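Local coordinates for alkylhalidase CmlS (Streptomyces venezuelae, PDB 3I3L), which probably halogenates an intermediate of chloramphenicol biosynthesis, using a flavin-adenine dinucleotide attached covalently through an aspartate, at residues Q198-E201 and F202-N205; H356-Y359 and N360-R364. All coordinates share one frame; numbering follows the deposited sequence.

Contact 1 of 2, residues Q198-E201 and F202-N205; sequences QYDE and FYRN
Asp200 OD2 gathers two successive backbone amides across the turn, Phe202 N at 2.9 Å and Tyr203 N at 2.7 Å. Tyr203 N meets it on the anti side near the carboxylate plane, whereas Phe202 N comes from above that plane. With CG swung away from its own amide nitrogen (chi1 -166°), the carboxylate turns toward the N-H groups of the two residues that follow Glu201, and OD2 also sits at the edge of the Tyr203 ring, 3.1 Å from CD1. The other oxygen, OD1, is bound by His371 NE2. Across the turn the extended Arg204 chain brings NE to Asp200 O at 2.9 Å, in the guanidinium plane and nearly straight (165°); NH2 adds a weak bond. Glu201 O lies over one guanidinium face. A leucine at Arg204 would probably deprive Asp200 O of this side-chain donor and leave the turn less firmly held. On the exposed side of the turn, Glu201 runs alongside Phe202, its CG over the ring face (3.7 Å to the centroid) and its carboxylate stacked 24° from the ring plane. The Asp200 bond to Phe202 N is an Asx turn; with the inverse gamma turn centred on Tyr203, it forms the corner between strands 197-200 and 203-213.

Contact 2 of 2, residues H356-Y359 and N360-R364; sequences HAWY and NRTYR
His356 O takes two hydrogen bonds from Asn360, one from the backbone and one from the side chain. Asn360 N is the ordinary helical donor at 2.9 Å, while Asn360 ND2 reaches the same oxygen at 2.7 Å, almost straight (174°) and in its own amide plane but well above the carbonyl plane of His356. Asn360 CG stands anti to the carbonyl carbon (chi1 -78°), which lays the amide back along the preceding turn of the helix. Two residues on, Thr362 does the same more weakly: its N bonds Trp358 O at 3.0 Å and its OG1 adds a weak bond to that oxygen. The same torsional placement sets OG1 over one face of the Trp358 indole, 3.3 Å above the plane and toward the rim beside NE1. Between Tyr359 and Tyr363 the side chains run the same way, with the edge of the Tyr363 ring turned to the face of Tyr359 in an offset edge-to-face pair; the planes are 85° apart and the centroids 5.9 Å. Tyr359 CZ meets Tyr363 CD1 at 4.0 Å.

The polar ends are fixed by the next shell: Asn360 OD1 and ND2 bond Phe305 N and Ser306 O, His356 ND1 and NE2 bond Ser306 OG and Asp308 O, and Tyr359 OH bonds Leu312 O. Arg361 extends to salt bridges with Asp511 and Glu365. Thus this part of helix 352-382 leans with His356, Tyr359 and Asn360 on strands 306-307 and 310-312 and the loop residue Phe305, with Trp358 and Tyr359 on helix 327-347, and with Trp358 and Arg361 on strand 483-491.

How the contacts relate
Contact 1 closes at a strand corner before contact 2 opens on a helix; their centres lie about 21 Å apart and their nearest atoms about 6 Å, without touching. Helix 352-382 relates them: its early turns form contact 2, while further along it Leu374 and Ala375 pack on Tyr203 of contact 1. Their distances to the flavin site differ. The Arg204 side chain is about 9 Å from that of Asp297, the covalent flavin attachment, and about 12 Å from FAD. Tyr363 comes nearer, its side chain about 7 Å from FAD and about 7 Å from the side chains of the FAD-binding residues Ala34 and Asp315.

Contact 1 of 2, residues Q198-E201 and F202-N205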
# COMPACT_ATOMS: atom_id res chain seq x y z
N GLN A 198 6.75 4.05 -16.26
CA GLN A 198 7.43 5.32 -15.95
C GLN A 198 8.27 5.12 -14.70
O GLN A 198 7.75 5.17 -13.59
CB GLN A 198 6.46 6.50 -15.81
CG GLN A 198 5.35 6.45 -16.89
CD GLN A 198 4.12 7.36 -16.58
OE1 GLN A 198 3.58 7.38 -15.44
NE2 GLN A 198 3.66 8.10 -17.59
N TYR A 199 9.55 4.80 -14.88
CA TYR A 199 10.46 4.67 -13.77
C TYR A 199 10.56 5.98 -13.01
O TYR A 199 10.43 7.05 -13.58
CB TYR A 199 11.82 4.16 -14.24
CG TYR A 199 11.79 2.67 -14.50
CD1 TYR A 199 11.88 1.75 -13.45
CD2 TYR A 199 11.52 2.20 -15.76
CE1 TYR A 199 11.81 0.34 -13.71
CE2 TYR A 199 11.44 0.87 -16.05
CZ TYR A 199 11.60 -0.06 -15.07
OH TYR A 199 11.50 -1.37 -15.40
N ASP A 200 10.70 5.88 -11.71
CA ASP A 200 10.88 7.10 -10.94
C ASP A 200 12.26 7.67 -11.27
O ASP A 200 13.23 6.95 -11.44
CB ASP A 200 10.84 6.83 -9.45
CG ASP A 200 10.70 8.11 -8.65
OD1 ASP A 200 9.59 8.66 -8.65
OD2 ASP A 200 11.70 8.59 -8.07
N GLU A 201 12.32 8.98 -11.42
CA GLU A 201 13.56 9.66 -11.65
C GLU A 201 14.61 9.39 -10.58
O GLU A 201 15.78 9.20 -10.93
CB GLU A 201 13.29 11.16 -11.78
CG GLU A 201 14.41 11.86 -12.40
CD GLU A 201 14.08 13.31 -12.71
OE1 GLU A 201 12.87 13.69 -12.65
OE2 GLU A 201 15.04 14.03 -13.06
N PHE A 202 14.20 9.28 -9.31
CA PHE A 202 15.16 9.22 -8.21
C PHE A 202 15.12 8.02 -7.28
O PHE A 202 16.11 7.72 -6.60
CB PHE A 202 15.07 10.52 -7.35
CG PHE A 202 15.31 11.79 -8.18
CD1 PHE A 202 16.48 11.95 -8.92
CD2 PHE A 202 14.35 12.77 -8.25
CE1 PHE A 202 16.68 13.08 -9.75
CE2 PHE A 202 14.54 13.92 -9.05
CZ PHE A 202 15.71 14.06 -9.80
N TYR A 203 13.96 7.37 -7.17
CA TYR A 203 13.82 6.27 -6.22
C TYR A 203 14.25 4.94 -6.86
O TYR A 203 13.41 4.09 -7.28
CB TYR A 203 12.39 6.25 -5.67
CG TYR A 203 12.13 7.34 -4.64
CD1 TYR A 203 12.22 8.64 -4.99
CD2 TYR A 203 11.87 7.04 -3.32
CE1 TYR A 203 11.99 9.66 -4.09
CE2 TYR A 203 11.64 8.05 -2.40
CZ TYR A 203 11.69 9.37 -2.83
OH TYR A 203 11.48 10.42 -2.00
N ARG A 204 15.56 4.79 -7.00
CA ARG A 204 16.09 3.63 -7.72
C ARG A 204 16.87 2.81 -6.76
O ARG A 204 18.07 2.88 -6.73
CB ARG A 204 16.95 4.04 -8.91
CG ARG A 204 16.07 4.83 -9.95
CD ARG A 204 16.84 5.34 -11.12
NE ARG A 204 15.94 6.07 -12.03
CZ ARG A 204 16.30 6.52 -13.22
NH1 ARG A 204 17.55 6.30 -13.64
NH2 ARG A 204 15.42 7.18 -13.98
N ASN A 205 16.12 2.02 -5.98
CA ASN A 205 16.59 1.22 -4.91
C ASN A 205 17.09 -0.11 -5.44
O ASN A 205 16.53 -0.71 -6.40
CB ASN A 205 15.42 0.97 -3.95
CG ASN A 205 15.04 2.20 -3.20
OD1 ASN A 205 15.89 3.02 -2.87
ND2 ASN A 205 13.76 2.36 -2.92

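Contact 2 of 2, residues H356-Y359 and N360-R364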
# COMPACT_ATOMS: atom_id res chain seq x y z
N HIS A 356 -12.98 1.88 -16.27
CA HIS A 356 -11.55 1.94 -16.44
C HIS A 356 -11.01 3.25 -15.80
O HIS A 356 -9.95 3.23 -15.20
CB HIS A 356 -11.21 1.93 -17.92
CG HIS A 356 -11.05 0.56 -18.48
ND1 HIS A 356 -10.15 -0.35 -17.97
CD2 HIS A 356 -11.60 -0.04 -19.56
CE1 HIS A 356 -10.17 -1.46 -18.68
NE2 HIS A 356 -11.08 -1.32 -19.63
N ALA A 357 -11.72 4.36 -15.98
CA ALA A 357 -11.31 5.60 -15.39
C ALA A 357 -11.28 5.48 -13.87
O ALA A 357 -10.41 6.02 -13.25
CB ALA A 357 -12.21 6.80 -15.86
N TRP A 358 -12.22 4.73 -13.29
CA TRP A 358 -12.18 4.50 -11.87
C TRP A 358 -10.95 3.62 -11.47
O TRP A 358 -10.28 3.89 -10.47
CB TRP A 358 -13.51 3.92 -11.34
CG TRP A 358 -13.37 3.37 -9.94
CD1 TRP A 358 -13.51 4.07 -8.77
CD2 TRP A 358 -13.05 2.01 -9.56
NE1 TRP A 358 -13.33 3.24 -7.70
CE2 TRP A 358 -13.00 1.98 -8.15
CE3 TRP A 358 -12.82 0.84 -10.27
CZ2 TRP A 358 -12.72 0.82 -7.44
CZ3 TRP A 358 -12.52 -0.31 -9.56
CH2 TRP A 358 -12.49 -0.33 -8.17
N TYR A 359 -10.68 2.55 -12.21
CA TYR A 359 -9.54 1.69 -11.86
C TYR A 359 -8.21 2.50 -11.96
O TYR A 359 -7.37 2.39 -11.10
CB TYR A 359 -9.49 0.45 -12.79
CG TYR A 359 -8.42 -0.56 -12.40
CD1 TYR A 359 -8.62 -1.48 -11.35
CD2 TYR A 359 -7.18 -0.54 -13.03
CE1 TYR A 359 -7.59 -2.38 -10.97
CE2 TYR A 359 -6.18 -1.43 -12.69
CZ TYR A 359 -6.38 -2.35 -11.67
OH TYR A 359 -5.35 -3.22 -11.33
N ASN A 360 -8.07 3.34 -13.01
CA ASN A 360 -6.85 4.13 -13.20
C ASN A 360 -6.66 5.19 -12.12
O ASN A 360 -5.58 5.30 -11.53
CB ASN A 360 -6.84 4.83 -14.59
CG ASN A 360 -6.48 3.90 -15.70
OD1 ASN A 360 -5.31 3.84 -16.09
ND2 ASN A 360 -7.48 3.15 -16.24
N ARG A 361 -7.72 5.95 -11.85
CA ARG A 361 -7.67 6.98 -10.81
C ARG A 361 -7.33 6.39 -9.45
O ARG A 361 -6.46 6.91 -8.74
CB ARG A 361 -9.00 7.69 -10.72
CG ARG A 361 -9.11 8.61 -9.54
CD ARG A 361 -10.51 9.27 -9.54
NE ARG A 361 -10.50 10.47 -8.71
CZ ARG A 361 -11.16 10.59 -7.56
NH1 ARG A 361 -11.86 9.56 -7.10
NH2 ARG A 361 -11.10 11.75 -6.88
N THR A 362 -7.97 5.30 -9.11
CA THR A 362 -7.82 4.73 -7.80
C THR A 362 -6.42 4.22 -7.60
O THR A 362 -5.83 4.43 -6.53
CB THR A 362 -8.91 3.59 -7.54
OG1 THR A 362 -10.17 4.22 -7.30
CG2 THR A 362 -8.62 2.85 -6.30
N TYR A 363 -5.87 3.53 -8.59
CA TYR A 363 -4.48 2.98 -8.44
C TYR A 363 -3.47 4.11 -8.42
O TYR A 363 -2.49 4.06 -7.67
CB TYR A 363 -4.13 2.01 -9.59
CG TYR A 363 -3.32 0.79 -9.18
CD1 TYR A 363 -3.38 -0.39 -9.93
CD2 TYR A 363 -2.47 0.84 -8.09
CE1 TYR A 363 -2.59 -1.52 -9.58
CE2 TYR A 363 -1.68 -0.23 -7.75
CZ TYR A 363 -1.73 -1.40 -8.50
OH TYR A 363 -0.97 -2.47 -8.07
N ARG A 364 -3.68 5.12 -9.26
CA ARG A 364 -2.76 6.22 -9.40
C ARG A 364 -2.67 6.98 -8.11
O ARG A 364 -1.57 7.30 -7.65
CB ARG A 364 -3.16 7.17 -10.55
CG ARG A 364 -2.09 8.26 -10.84
CD ARG A 364 -2.37 9.07 -12.12
NE ARG A 364 -2.47 8.21 -13.32
CZ ARG A 364 -3.63 7.91 -13.95
NH1 ARG A 364 -4.78 8.42 -13.46
NH2 ARG A 364 -3.64 7.13 -15.06